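Local coordinates for MlnE (Bacillus amyloliquefaciens subsp. plantarum, PDB 5D2E), which probably reduces beta-keto groups of polyketide intermediates with NADPH through its N-terminal B-type ketoreductase, a part of the macrolactin assembly line, at residues 273-278 and 345-350; 181-186 and 435-440; 161-166 and 368-373; 157-162 and 205-210; 35-40 and 488-493. All coordinates share one frame; numbering follows the deposited sequence.

Contact 1 (273-278 and 345-350)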
# COMPACT_ATOMS: atom_id res chain seq x y z
N ASN A 273 -7.02 -32.45 -0.59
CA ASN A 273 -7.91 -32.13 0.51
C ASN A 273 -7.63 -30.78 1.24
O ASN A 273 -8.23 -30.53 2.31
CB ASN A 273 -7.97 -33.27 1.50
CG ASN A 273 -8.54 -34.53 0.85
OD1 ASN A 273 -9.06 -34.49 -0.29
ND2 ASN A 273 -8.42 -35.66 1.54
N GLY A 274 -6.72 -29.98 0.71
CA GLY A 274 -6.48 -28.64 1.29
C GLY A 274 -7.75 -27.76 1.15
O GLY A 274 -8.53 -27.96 0.20
N VAL A 275 -7.99 -26.88 2.12
CA VAL A 275 -9.11 -25.97 2.12
C VAL A 275 -8.57 -24.55 1.90
O VAL A 275 -7.70 -24.11 2.68
CB VAL A 275 -9.83 -26.02 3.45
CG1 VAL A 275 -11.08 -25.20 3.41
CG2 VAL A 275 -10.14 -27.46 3.84
N TYR A 276 -9.04 -23.89 0.82
CA TYR A 276 -8.57 -22.56 0.38
C TYR A 276 -9.67 -21.53 0.22
O TYR A 276 -10.75 -21.81 -0.28
CB TYR A 276 -7.73 -22.69 -0.89
CG TYR A 276 -6.63 -23.75 -0.67
CD1 TYR A 276 -5.45 -23.44 -0.02
CD2 TYR A 276 -6.83 -25.08 -1.06
CE1 TYR A 276 -4.50 -24.40 0.19
CE2 TYR A 276 -5.88 -26.05 -0.85
CZ TYR A 276 -4.72 -25.72 -0.20
OH TYR A 276 -3.77 -26.70 0.04
N LEU A 277 -9.42 -20.32 0.73
CA LEU A 277 -10.36 -19.20 0.63
C LEU A 277 -9.82 -18.23 -0.37
O LEU A 277 -8.68 -17.82 -0.28
CB LEU A 277 -10.48 -18.50 1.96
CG LEU A 277 -11.22 -17.15 2.05
CD1 LEU A 277 -12.66 -17.33 1.58
CD2 LEU A 277 -11.18 -16.66 3.49
N ILE A 278 -10.65 -17.83 -1.33
CA ILE A 278 -10.31 -16.79 -2.24
C ILE A 278 -11.33 -15.71 -2.09
O ILE A 278 -12.52 -15.87 -2.45
CB ILE A 278 -10.32 -17.29 -3.67
CG1 ILE A 278 -9.45 -18.54 -3.76
CG2 ILE A 278 -9.78 -16.25 -4.62
CD1 ILE A 278 -9.31 -19.11 -5.17
N LYS A 345 -14.99 -19.01 10.81
CA LYS A 345 -15.72 -19.99 11.64
C LYS A 345 -16.53 -21.00 10.84
O LYS A 345 -16.50 -22.21 11.14
CB LYS A 345 -16.61 -19.27 12.63
CG LYS A 345 -15.80 -18.78 13.80
CD LYS A 345 -16.53 -17.78 14.66
CE LYS A 345 -15.62 -17.50 15.84
NZ LYS A 345 -15.98 -16.25 16.53
N TYR A 346 -17.20 -20.53 9.80
CA TYR A 346 -18.01 -21.39 8.97
C TYR A 346 -17.15 -22.33 8.17
O TYR A 346 -17.53 -23.51 7.97
CB TYR A 346 -18.90 -20.57 8.09
CG TYR A 346 -19.62 -21.34 7.01
CD1 TYR A 346 -20.80 -22.01 7.28
CD2 TYR A 346 -19.09 -21.42 5.71
CE1 TYR A 346 -21.46 -22.72 6.28
CE2 TYR A 346 -19.74 -22.13 4.71
CZ TYR A 346 -20.93 -22.78 5.01
OH TYR A 346 -21.60 -23.50 4.05
N ILE A 347 -15.99 -21.84 7.72
CA ILE A 347 -15.09 -22.68 6.96
C ILE A 347 -14.55 -23.77 7.91
O ILE A 347 -14.44 -24.95 7.52
CB ILE A 347 -13.93 -21.89 6.36
CG1 ILE A 347 -14.42 -21.01 5.24
CG2 ILE A 347 -12.87 -22.81 5.85
CD1 ILE A 347 -13.35 -20.09 4.71
N LYS A 348 -14.22 -23.38 9.15
CA LYS A 348 -13.67 -24.35 10.12
C LYS A 348 -14.69 -25.45 10.45
O LYS A 348 -14.36 -26.64 10.38
CB LYS A 348 -13.21 -23.70 11.43
CG LYS A 348 -12.16 -24.56 12.15
CD LYS A 348 -11.80 -24.16 13.59
CE LYS A 348 -11.67 -22.66 13.82
NZ LYS A 348 -12.90 -22.03 14.40
N GLN A 349 -15.89 -25.03 10.81
CA GLN A 349 -17.01 -25.93 11.07
C GLN A 349 -17.38 -26.78 9.86
O GLN A 349 -17.67 -27.94 10.00
CB GLN A 349 -18.23 -25.13 11.53
CG GLN A 349 -19.57 -25.83 11.40
CD GLN A 349 -20.48 -25.63 12.60
OE1 GLN A 349 -21.56 -25.05 12.49
NE2 GLN A 349 -20.02 -26.10 13.77
N THR A 350 -17.34 -26.22 8.67
CA THR A 350 -17.69 -26.97 7.46
C THR A 350 -16.59 -27.92 6.95
O THR A 350 -16.89 -29.03 6.49
CB THR A 350 -18.13 -25.99 6.38
OG1 THR A 350 -19.24 -25.23 6.91
CG2 THR A 350 -18.50 -26.69 5.10
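In the Rossmann-type nucleotide-binding half of the ketoreductase, strand 275-279 is covered on one side by helix 337-351, and Ile347 is the residue of 345-350 that reaches it. Its two ends are shared between two strand residues. The CG2 methyl meets Val275 CG1 at 3.9 Å, the two side chains lying alongside and pointing opposite ways, while CD1 at the end of the longer branch comes to 4.2 Å from Leu277 CD1. With chi1 at -71°, Ile347 CG1 lies beside the backbone N and CG2 is left anti to it, facing Val275. Val275 and Leu277, two apart on the strand, both turn toward the helix, whereas Tyr276 between them turns away and lays its ring parallel to that of Phe402. The contact is wholly apolar and buried; Ile302 of strand 300-304 touches both Val275 and Leu277 and widens the core. Leu277 sits about 9 Å from the bound NADP, side chain to ligand, so this is helix-on-sheet packing near the cofactor site of a Rossmann fold.

Contact 2 (181-186 and 435-440)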
# COMPACT_ATOMS: atom_id res chain seq x y z
N GLU A 181 12.23 0.11 16.40
CA GLU A 181 12.82 -1.21 16.24
C GLU A 181 11.88 -2.24 16.83
O GLU A 181 11.36 -2.03 17.87
CB GLU A 181 14.19 -1.25 16.92
CG GLU A 181 14.88 -2.59 16.81
CD GLU A 181 16.29 -2.51 17.39
OE1 GLU A 181 16.67 -1.47 17.96
OE2 GLU A 181 17.04 -3.50 17.21
N GLY A 182 11.57 -3.30 16.08
CA GLY A 182 10.68 -4.37 16.54
C GLY A 182 9.21 -4.10 16.25
O GLY A 182 8.40 -4.95 16.47
N GLU A 183 8.89 -2.92 15.69
CA GLU A 183 7.53 -2.54 15.40
C GLU A 183 7.32 -2.28 13.92
O GLU A 183 8.26 -2.01 13.18
CB GLU A 183 7.17 -1.29 16.19
CG GLU A 183 7.44 -1.42 17.66
CD GLU A 183 6.48 -2.30 18.46
OE1 GLU A 183 5.29 -2.56 18.06
OE2 GLU A 183 6.94 -2.73 19.58
N VAL A 184 6.04 -2.23 13.54
CA VAL A 184 5.66 -2.00 12.15
C VAL A 184 4.55 -0.96 12.07
O VAL A 184 3.71 -0.86 12.95
CB VAL A 184 5.18 -3.32 11.49
CG1 VAL A 184 6.33 -4.31 11.49
CG2 VAL A 184 3.96 -3.89 12.21
N GLN A 185 4.53 -0.23 10.97
CA GLN A 185 3.51 0.80 10.70
C GLN A 185 2.95 0.66 9.25
O GLN A 185 3.30 1.45 8.36
CB GLN A 185 4.12 2.17 10.90
CG GLN A 185 4.45 2.52 12.34
CD GLN A 185 3.24 2.88 13.21
OE1 GLN A 185 2.14 2.41 13.00
NE2 GLN A 185 3.50 3.69 14.23
N PRO A 186 2.13 -0.35 9.03
CA PRO A 186 1.61 -0.63 7.67
C PRO A 186 0.78 0.48 7.11
O PRO A 186 0.90 0.77 5.95
CB PRO A 186 0.77 -1.89 7.82
CG PRO A 186 0.98 -2.39 9.19
CD PRO A 186 1.72 -1.38 10.01
N ARG A 435 2.62 -9.63 9.84
CA ARG A 435 2.45 -11.08 9.95
C ARG A 435 3.75 -11.76 10.39
O ARG A 435 3.74 -12.71 11.16
CB ARG A 435 1.94 -11.68 8.62
CG ARG A 435 0.56 -11.15 8.28
CD ARG A 435 -0.13 -12.04 7.26
NE ARG A 435 -0.87 -13.11 7.95
CZ ARG A 435 -0.65 -14.40 7.81
NH1 ARG A 435 0.35 -14.85 7.07
NH2 ARG A 435 -1.44 -15.21 8.43
N SER A 436 4.86 -11.27 9.86
CA SER A 436 6.18 -11.71 10.20
C SER A 436 6.45 -11.44 11.68
O SER A 436 6.98 -12.28 12.40
CB SER A 436 7.15 -10.89 9.33
OG SER A 436 8.39 -11.43 9.50
N MET A 437 6.22 -10.19 12.09
CA MET A 437 6.46 -9.78 13.47
C MET A 437 5.71 -10.69 14.43
O MET A 437 6.22 -11.06 15.49
CB MET A 437 6.02 -8.33 13.70
CG MET A 437 6.04 -7.83 15.15
SD MET A 437 5.49 -6.10 15.30
CE MET A 437 3.73 -6.27 15.21
N LYS A 438 4.50 -11.08 14.06
CA LYS A 438 3.68 -11.87 14.93
C LYS A 438 3.98 -13.37 14.81
O LYS A 438 3.34 -14.14 15.46
CB LYS A 438 2.17 -11.60 14.66
CG LYS A 438 1.66 -10.27 15.07
CD LYS A 438 2.01 -9.90 16.51
CE LYS A 438 1.30 -8.61 16.81
NZ LYS A 438 1.78 -7.95 18.03
N GLY A 439 4.88 -13.77 13.92
CA GLY A 439 5.24 -15.15 13.74
C GLY A 439 4.15 -16.00 13.15
O GLY A 439 3.98 -17.16 13.50
N ARG A 440 3.39 -15.45 12.22
CA ARG A 440 2.35 -16.26 11.56
C ARG A 440 2.95 -17.36 10.75
O ARG A 440 3.92 -17.15 9.98
CB ARG A 440 1.50 -15.37 10.61
CG ARG A 440 0.69 -14.33 11.30
CD ARG A 440 -0.58 -14.87 11.95
NE ARG A 440 -1.38 -13.73 12.34
CZ ARG A 440 -1.40 -13.16 13.54
NH1 ARG A 440 -0.70 -13.67 14.54
NH2 ARG A 440 -2.13 -12.06 13.72
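Met437 lays its thioether end against the backbone of Gly182 and the side chain of Val184. Its CG is anti to the backbone N (chi1 172°) and the chain stays extended through chi2, so SD is carried straight out from the helix end; a bend at chi3 (79°) then turns the terminal methyl toward Val184. SD lies 3.3 Å from Gly182 O, a close sulfur-to-carbonyl approach, and 4.1 Å from Glu183 CA. The methyl CE meets Val184 CG2 at 3.8 Å, the two side chains crossing at a slant, and SD is 4.1 Å from the same CG2. One valine branch thus faces both the sulfur and the methyl of Met437. No hydrogen bond joins the segments. Glu183 OE1 and Lys438 NZ, of opposite charge, remain 6.4 Å apart, so any attraction between them is probably weak at this surface site. Gly439 ends the helix in a Schellman motif, with Arg440 N bonded to Arg435 O and Gly439 N to Ser436 O. Val184 also touches Gln433 and Tyr434, one turn back on helix 419-437. The contact therefore sets the C-terminal end of helix 419-437, in the ketoreductase half, against the loop that leads from strand 171-180 into helix 186-201, where Gln185 takes the N-cap position.

Contact 3 (161-166 and 368-373)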
# COMPACT_ATOMS: atom_id res chain seq x y z
N ALA A 161 -8.05 20.92 0.15
CA ALA A 161 -8.23 22.31 0.58
C ALA A 161 -7.16 23.18 -0.03
O ALA A 161 -7.49 24.30 -0.49
CB ALA A 161 -8.17 22.42 2.10
N PHE A 162 -5.89 22.73 -0.01
CA PHE A 162 -4.84 23.57 -0.58
C PHE A 162 -5.09 23.85 -2.05
O PHE A 162 -4.82 24.98 -2.51
CB PHE A 162 -3.46 22.96 -0.48
CG PHE A 162 -2.83 23.06 0.90
CD1 PHE A 162 -3.55 23.52 1.99
CD2 PHE A 162 -1.52 22.59 1.08
CE1 PHE A 162 -2.94 23.61 3.23
CE2 PHE A 162 -0.94 22.66 2.32
CZ PHE A 162 -1.66 23.18 3.38
N MET A 163 -5.56 22.85 -2.79
CA MET A 163 -5.75 23.08 -4.23
C MET A 163 -6.96 23.94 -4.44
O MET A 163 -6.93 24.85 -5.30
CB MET A 163 -5.77 21.77 -5.01
CG MET A 163 -4.37 21.16 -5.01
SD MET A 163 -4.24 19.65 -6.03
CE MET A 163 -5.25 18.63 -4.99
N ALA A 164 -8.03 23.68 -3.68
CA ALA A 164 -9.24 24.41 -3.89
C ALA A 164 -9.07 25.88 -3.59
O ALA A 164 -9.70 26.72 -4.22
CB ALA A 164 -10.39 23.86 -3.07
N ASN A 165 -8.28 26.21 -2.56
CA ASN A 165 -8.07 27.60 -2.15
C ASN A 165 -6.81 28.21 -2.75
O ASN A 165 -6.41 29.31 -2.38
CB ASN A 165 -8.02 27.66 -0.61
CG ASN A 165 -9.33 27.23 0.01
OD1 ASN A 165 -10.34 27.80 -0.31
ND2 ASN A 165 -9.34 26.16 0.73
N LYS A 166 -6.11 27.47 -3.60
CA LYS A 166 -4.90 27.90 -4.26
C LYS A 166 -3.85 28.53 -3.32
O LYS A 166 -3.26 29.59 -3.61
CB LYS A 166 -5.28 28.87 -5.39
CG LYS A 166 -6.13 28.20 -6.47
CD LYS A 166 -5.91 28.88 -7.80
CE LYS A 166 -7.13 28.72 -8.69
NZ LYS A 166 -6.73 28.93 -10.11
N PHE A 368 -9.18 11.96 -9.52
CA PHE A 368 -8.14 12.80 -9.00
C PHE A 368 -8.54 13.22 -7.60
O PHE A 368 -9.73 13.34 -7.26
CB PHE A 368 -7.93 14.07 -9.90
CG PHE A 368 -7.00 13.86 -11.09
CD1 PHE A 368 -7.08 12.72 -11.87
CD2 PHE A 368 -6.09 14.86 -11.45
CE1 PHE A 368 -6.27 12.55 -12.97
CE2 PHE A 368 -5.27 14.72 -12.57
CZ PHE A 368 -5.37 13.55 -13.32
N ILE A 369 -7.53 13.50 -6.79
CA ILE A 369 -7.73 13.99 -5.42
C ILE A 369 -8.70 15.17 -5.37
O ILE A 369 -9.52 15.24 -4.48
CB ILE A 369 -6.36 14.38 -4.81
CG1 ILE A 369 -5.67 13.17 -4.27
CG2 ILE A 369 -6.50 15.36 -3.63
CD1 ILE A 369 -6.39 12.64 -3.03
N ILE A 370 -8.60 16.09 -6.33
CA ILE A 370 -9.48 17.29 -6.37
C ILE A 370 -10.95 16.91 -6.48
O ILE A 370 -11.77 17.68 -6.05
CB ILE A 370 -9.14 18.32 -7.50
CG1 ILE A 370 -9.02 17.67 -8.89
CG2 ILE A 370 -7.84 19.01 -7.20
CD1 ILE A 370 -8.68 18.61 -10.05
N LYS A 371 -11.28 15.73 -7.03
CA LYS A 371 -12.65 15.25 -7.21
C LYS A 371 -13.04 14.11 -6.30
O LYS A 371 -14.20 13.71 -6.28
CB LYS A 371 -12.83 14.80 -8.65
CG LYS A 371 -12.42 15.87 -9.66
CD LYS A 371 -13.59 16.53 -10.37
CE LYS A 371 -14.05 15.67 -11.54
NZ LYS A 371 -14.74 16.45 -12.61
N LYS A 372 -12.10 13.55 -5.55
CA LYS A 372 -12.44 12.50 -4.62
C LYS A 372 -13.27 13.03 -3.50
O LYS A 372 -13.18 14.15 -3.12
CB LYS A 372 -11.19 11.89 -3.95
CG LYS A 372 -10.53 10.79 -4.73
CD LYS A 372 -11.20 9.46 -4.54
CE LYS A 372 -10.63 8.43 -5.51
NZ LYS A 372 -11.37 7.18 -5.26
N THR A 373 -14.06 12.15 -2.94
CA THR A 373 -14.72 12.39 -1.66
C THR A 373 -14.23 11.41 -0.66
O THR A 373 -13.72 10.33 -0.99
CB THR A 373 -16.22 12.18 -1.74
OG1 THR A 373 -16.51 10.80 -1.98
CG2 THR A 373 -16.86 13.04 -2.80
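Met163, in the last turns of helix 141-164 in the N-terminal half, brings its methyl end against Ile369 and Ile370, in the loop before helix 374-381 of the ketoreductase half. Packing is tightest at Ile370, where CE approaches Ile370 CG2 to 3.4 Å, closer than usual for two carbons, with SD 3.8 Å from the same methyl. Ile369 CG2 receives CE at a more ordinary 3.8 Å. The methionine crosses both isoleucines at about a right angle, its chain extended at chi2 and bent at chi3 (-68°) to turn CE onto them. The two sides differ in burial: Ile369 is buried, also packing on Phe156 and Phe194, whereas Ile370 is exposed and Met163 only partly covered. Polar links come from beside the methionine: Gln160 NE2, one helix turn earlier, bonds to the carbonyl oxygens of Ile369 and Lys372. Between the two segments themselves the contact is purely apolar, which implies that shape and dispersion, without directional bonds, hold Met163 against this loop.

Contact 4 (157-162 and 205-210)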
# COMPACT_ATOMS: atom_id res chain seq x y z
N GLN A 157 -7.65 15.78 3.16
CA GLN A 157 -8.27 17.07 3.45
C GLN A 157 -7.30 18.24 3.12
O GLN A 157 -7.70 19.28 2.53
CB GLN A 157 -8.80 17.19 4.87
CG GLN A 157 -9.85 16.17 5.32
CD GLN A 157 -11.16 16.18 4.53
OE1 GLN A 157 -12.05 15.30 4.67
NE2 GLN A 157 -11.32 17.22 3.75
N MET A 158 -6.03 18.07 3.50
CA MET A 158 -5.07 19.12 3.34
C MET A 158 -4.82 19.40 1.88
O MET A 158 -4.88 20.53 1.45
CB MET A 158 -3.77 18.74 4.04
CG MET A 158 -2.68 19.80 3.87
SD MET A 158 -1.02 19.17 4.27
CE MET A 158 -0.68 18.30 2.72
N PHE A 159 -4.59 18.35 1.07
CA PHE A 159 -4.30 18.60 -0.34
C PHE A 159 -5.54 19.11 -1.08
O PHE A 159 -5.44 20.01 -1.88
CB PHE A 159 -3.82 17.35 -1.04
CG PHE A 159 -2.44 16.97 -0.71
CD1 PHE A 159 -1.40 17.82 -1.04
CD2 PHE A 159 -2.15 15.73 -0.16
CE1 PHE A 159 -0.09 17.48 -0.77
CE2 PHE A 159 -0.83 15.39 0.11
CZ PHE A 159 0.19 16.26 -0.19
N GLN A 160 -6.71 18.59 -0.77
CA GLN A 160 -7.86 19.07 -1.43
C GLN A 160 -8.11 20.56 -1.12
O GLN A 160 -8.42 21.33 -2.02
CB GLN A 160 -9.05 18.21 -1.11
CG GLN A 160 -10.13 18.34 -2.14
CD GLN A 160 -11.31 17.40 -1.87
OE1 GLN A 160 -12.07 17.63 -0.93
NE2 GLN A 160 -11.52 16.41 -2.76
N ALA A 161 -8.05 20.92 0.15
CA ALA A 161 -8.23 22.31 0.58
C ALA A 161 -7.16 23.18 -0.03
O ALA A 161 -7.49 24.30 -0.49
CB ALA A 161 -8.17 22.42 2.10
N PHE A 162 -5.89 22.73 -0.01
CA PHE A 162 -4.84 23.57 -0.58
C PHE A 162 -5.09 23.85 -2.05
O PHE A 162 -4.82 24.98 -2.51
CB PHE A 162 -3.46 22.96 -0.48
CG PHE A 162 -2.83 23.06 0.90
CD1 PHE A 162 -3.55 23.52 1.99
CD2 PHE A 162 -1.52 22.59 1.08
CE1 PHE A 162 -2.94 23.61 3.23
CE2 PHE A 162 -0.94 22.66 2.32
CZ PHE A 162 -1.66 23.18 3.38
N PHE A 205 3.50 20.06 -6.48
CA PHE A 205 3.63 19.55 -5.12
C PHE A 205 4.70 18.46 -5.07
O PHE A 205 4.48 17.32 -5.48
CB PHE A 205 2.31 18.97 -4.62
CG PHE A 205 1.23 19.96 -4.33
CD1 PHE A 205 1.43 21.35 -4.38
CD2 PHE A 205 -0.03 19.50 -4.00
CE1 PHE A 205 0.38 22.22 -4.06
CE2 PHE A 205 -1.06 20.36 -3.71
CZ PHE A 205 -0.85 21.73 -3.72
N THR A 206 5.86 18.80 -4.55
CA THR A 206 6.89 17.81 -4.38
C THR A 206 6.69 17.18 -3.01
O THR A 206 6.72 17.88 -1.95
CB THR A 206 8.27 18.46 -4.44
OG1 THR A 206 8.40 19.16 -5.65
CG2 THR A 206 9.39 17.40 -4.31
N CYS A 207 6.53 15.87 -3.00
CA CYS A 207 6.07 15.17 -1.82
C CYS A 207 7.11 14.18 -1.34
O CYS A 207 7.60 13.35 -2.11
CB CYS A 207 4.78 14.44 -2.10
SG CYS A 207 3.36 15.44 -2.48
N LYS A 208 7.46 14.26 -0.07
CA LYS A 208 8.45 13.35 0.52
C LYS A 208 7.90 12.71 1.74
O LYS A 208 7.07 13.31 2.42
CB LYS A 208 9.71 14.13 0.86
CG LYS A 208 10.21 14.87 -0.37
CD LYS A 208 11.67 15.31 -0.34
CE LYS A 208 11.88 16.69 0.24
NZ LYS A 208 13.34 17.02 0.19
N ALA A 209 8.39 11.50 2.06
CA ALA A 209 7.91 10.75 3.23
C ALA A 209 9.11 10.25 4.03
O ALA A 209 10.13 9.88 3.44
CB ALA A 209 7.03 9.59 2.85
N ALA A 210 9.05 10.34 5.35
CA ALA A 210 10.22 9.98 6.17
C ALA A 210 9.71 9.25 7.45
O ALA A 210 8.84 9.74 8.15
CB ALA A 210 11.06 11.17 6.51
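In the hydrophobic core of the N-terminal Rossmann-like half, helix 141-164 packs over strand 205-214 through a pair of phenylalanines. The axes of the short segments 157-162 and 205-210 run almost antiparallel, at 169°, and 12.7 Å apart at their closest, a gap bridged by large side chains. Phe159 and Phe205 reach into it from opposing directions, and Phe159 CD1 lies 3.7 Å from Phe205 CD2. Their ring centroids are 5.7 Å apart. The planes are inclined at 32°, an oblique pairing. At the far end of the Phe159 ring, CZ meets Cys207 SG at 4.0 Å. The sulfur is 5.0 Å from the Phe159 centroid and also comes in obliquely, as a sulfur-aromatic contact. Phe162, one turn on, adds its CB 4.3 Å from Phe205 CZ. Met158 of the same helix turn sets CE over the centre of one face of the Phe159 ring, 3.6 Å above its plane. Ile173 on the adjacent strand touches both Phe159 and Phe205, and Leu195 of helix 186-201 reaches Phe159 and Cys207. With no hydrogen bond across it, the contact depends on aromatic, sulfur and aliphatic surfaces that are all buried.

Contact 5 (35-40 and 488-493)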
# COMPACT_ATOMS: atom_id res chain seq x y z
N THR A 35 8.03 -11.03 -18.85
CA THR A 35 7.54 -11.02 -17.47
C THR A 35 8.73 -11.08 -16.54
O THR A 35 9.53 -11.99 -16.60
CB THR A 35 6.64 -12.21 -17.22
OG1 THR A 35 5.63 -12.20 -18.20
CG2 THR A 35 5.94 -12.13 -15.87
N HIS A 36 8.87 -10.08 -15.69
CA HIS A 36 10.01 -10.00 -14.79
C HIS A 36 9.51 -9.77 -13.32
O HIS A 36 8.51 -9.05 -13.10
CB HIS A 36 10.90 -8.84 -15.26
CG HIS A 36 10.99 -8.68 -16.75
ND1 HIS A 36 11.90 -9.38 -17.52
CD2 HIS A 36 10.28 -7.90 -17.61
CE1 HIS A 36 11.72 -9.06 -18.80
NE2 HIS A 36 10.76 -8.16 -18.88
N LEU A 37 10.16 -10.42 -12.35
CA LEU A 37 9.89 -10.20 -10.94
C LEU A 37 10.92 -9.25 -10.34
O LEU A 37 12.11 -9.28 -10.70
CB LEU A 37 9.89 -11.48 -10.20
CG LEU A 37 9.07 -12.67 -10.65
CD1 LEU A 37 9.08 -13.65 -9.49
CD2 LEU A 37 7.65 -12.32 -10.97
N TYR A 38 10.44 -8.36 -9.47
CA TYR A 38 11.22 -7.34 -8.83
C TYR A 38 10.99 -7.36 -7.28
O TYR A 38 9.94 -7.75 -6.80
CB TYR A 38 10.81 -5.95 -9.37
CG TYR A 38 11.08 -5.81 -10.83
CD1 TYR A 38 10.21 -6.38 -11.76
CD2 TYR A 38 12.17 -5.17 -11.29
CE1 TYR A 38 10.45 -6.30 -13.10
CE2 TYR A 38 12.44 -5.07 -12.64
CZ TYR A 38 11.57 -5.63 -13.54
OH TYR A 38 11.83 -5.54 -14.88
N GLU A 39 12.01 -6.95 -6.55
CA GLU A 39 11.96 -6.84 -5.11
C GLU A 39 12.61 -5.53 -4.70
O GLU A 39 13.47 -4.96 -5.41
CB GLU A 39 12.61 -8.05 -4.40
CG GLU A 39 14.09 -8.15 -4.65
CD GLU A 39 14.70 -9.52 -4.33
OE1 GLU A 39 14.11 -10.27 -3.54
OE2 GLU A 39 15.76 -9.86 -4.95
N MET A 40 12.23 -5.07 -3.49
CA MET A 40 12.82 -3.87 -2.95
C MET A 40 14.25 -4.13 -2.52
O MET A 40 14.53 -5.12 -1.86
CB MET A 40 12.00 -3.38 -1.77
CG MET A 40 10.64 -2.86 -2.19
SD MET A 40 10.85 -1.39 -3.17
CE MET A 40 9.09 -1.02 -3.40
N MET A 488 5.88 -17.73 -5.41
CA MET A 488 5.61 -18.55 -4.26
C MET A 488 6.80 -19.43 -3.83
O MET A 488 6.81 -19.88 -2.71
CB MET A 488 4.38 -19.42 -4.52
CG MET A 488 3.06 -18.69 -4.60
SD MET A 488 2.61 -17.82 -3.04
CE MET A 488 2.20 -19.21 -2.01
N SER A 489 7.78 -19.63 -4.70
CA SER A 489 8.91 -20.50 -4.43
C SER A 489 10.10 -19.64 -3.97
O SER A 489 11.16 -20.15 -3.64
CB SER A 489 9.27 -21.29 -5.71
OG SER A 489 10.05 -20.45 -6.59
N ARG A 490 9.93 -18.33 -3.91
CA ARG A 490 11.03 -17.47 -3.51
C ARG A 490 10.90 -17.12 -2.05
O ARG A 490 9.97 -17.59 -1.39
CB ARG A 490 11.07 -16.26 -4.38
CG ARG A 490 11.52 -16.63 -5.78
CD ARG A 490 11.56 -15.43 -6.67
NE ARG A 490 12.54 -15.74 -7.70
CZ ARG A 490 13.83 -15.43 -7.64
NH1 ARG A 490 14.34 -14.66 -6.66
NH2 ARG A 490 14.60 -15.82 -8.63
N SER A 491 11.84 -16.36 -1.52
CA SER A 491 11.80 -16.00 -0.10
C SER A 491 11.32 -14.56 0.16
O SER A 491 11.03 -14.25 1.29
CB SER A 491 13.17 -16.22 0.58
OG SER A 491 14.09 -15.34 0.00
N ALA A 492 11.21 -13.71 -0.84
CA ALA A 492 10.74 -12.36 -0.61
C ALA A 492 9.28 -12.37 -0.16
O ALA A 492 8.45 -13.16 -0.62
CB ALA A 492 10.91 -11.50 -1.84
N SER A 493 8.95 -11.46 0.74
CA SER A 493 7.55 -11.35 1.17
C SER A 493 6.78 -10.28 0.38
O SER A 493 5.56 -10.15 0.56
CB SER A 493 7.48 -11.14 2.69
OG SER A 493 8.08 -9.95 3.00
O HOH W 1 13.28 -12.85 -4.15
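Strand 35-40 runs beside the loop 488-493, which links helix 477-488 to strand 494-499, and the two backbones converge along their length: CA atoms are 10.5 Å apart at Leu37 and Arg490 but 7.2 Å at Glu39 and Ala492. Where the gap is wide, the aliphatic part of Arg490 fills it. Its chain is extended from CG to NE, and CD lies 4.2 Å from Leu37 CD1, the arginine passing diagonally over the leucine. Where the gap is narrow, the small Ala492 sets CB 3.8 Å from Glu39 OE1. The Glu39 chain, extended beyond CG, carries OE1 out to this methyl and to a water. Its carboxylate does not meet the guanidinium directly, since Glu39 OE2 is 5.3 Å from Arg490 NH1. The water joins them instead, donating to Glu39 OE1 at 2.8 Å and accepting a longer bond of 3.3 Å from Arg490 NH1, in the plane and at the edge of the guanidinium. The stronger anchor of that group is Arg490 NH2 to the carbonyl oxygen of Lys259, while Lys443 NZ holds the carbonyl oxygen of Arg490. Strand 35-46 lies between 494-499 of the C-terminal Rossmann-type half and 249-257, antiparallel to both, and through 249-257 the strand pairing continues to the N-terminal half: the contact belongs to this junction of the two halves.

How the contacts relate
From the N terminus, strand 35-40 opens the widest loop, closed only at 488-493 by contact 5; the other four contacts nest inside it. Segment 157-162 next starts contact 4, closed at 205-210 within the N-terminal half. The overlapping 161-166 starts contact 3, which ends at 368-373, so the two share Ala161 and Phe162 and touch through Gln160. Contact 2 runs from 181-186 to 435-440 and crosses both contact 3 and contact 4. Contact 1, from 273-278 to 345-350, is nested in contacts 2 and 3 and follows contact 4. Contacts 1 and 4 pack separate halves, 2 and 3 join the halves, and 5 ties the chain's ends.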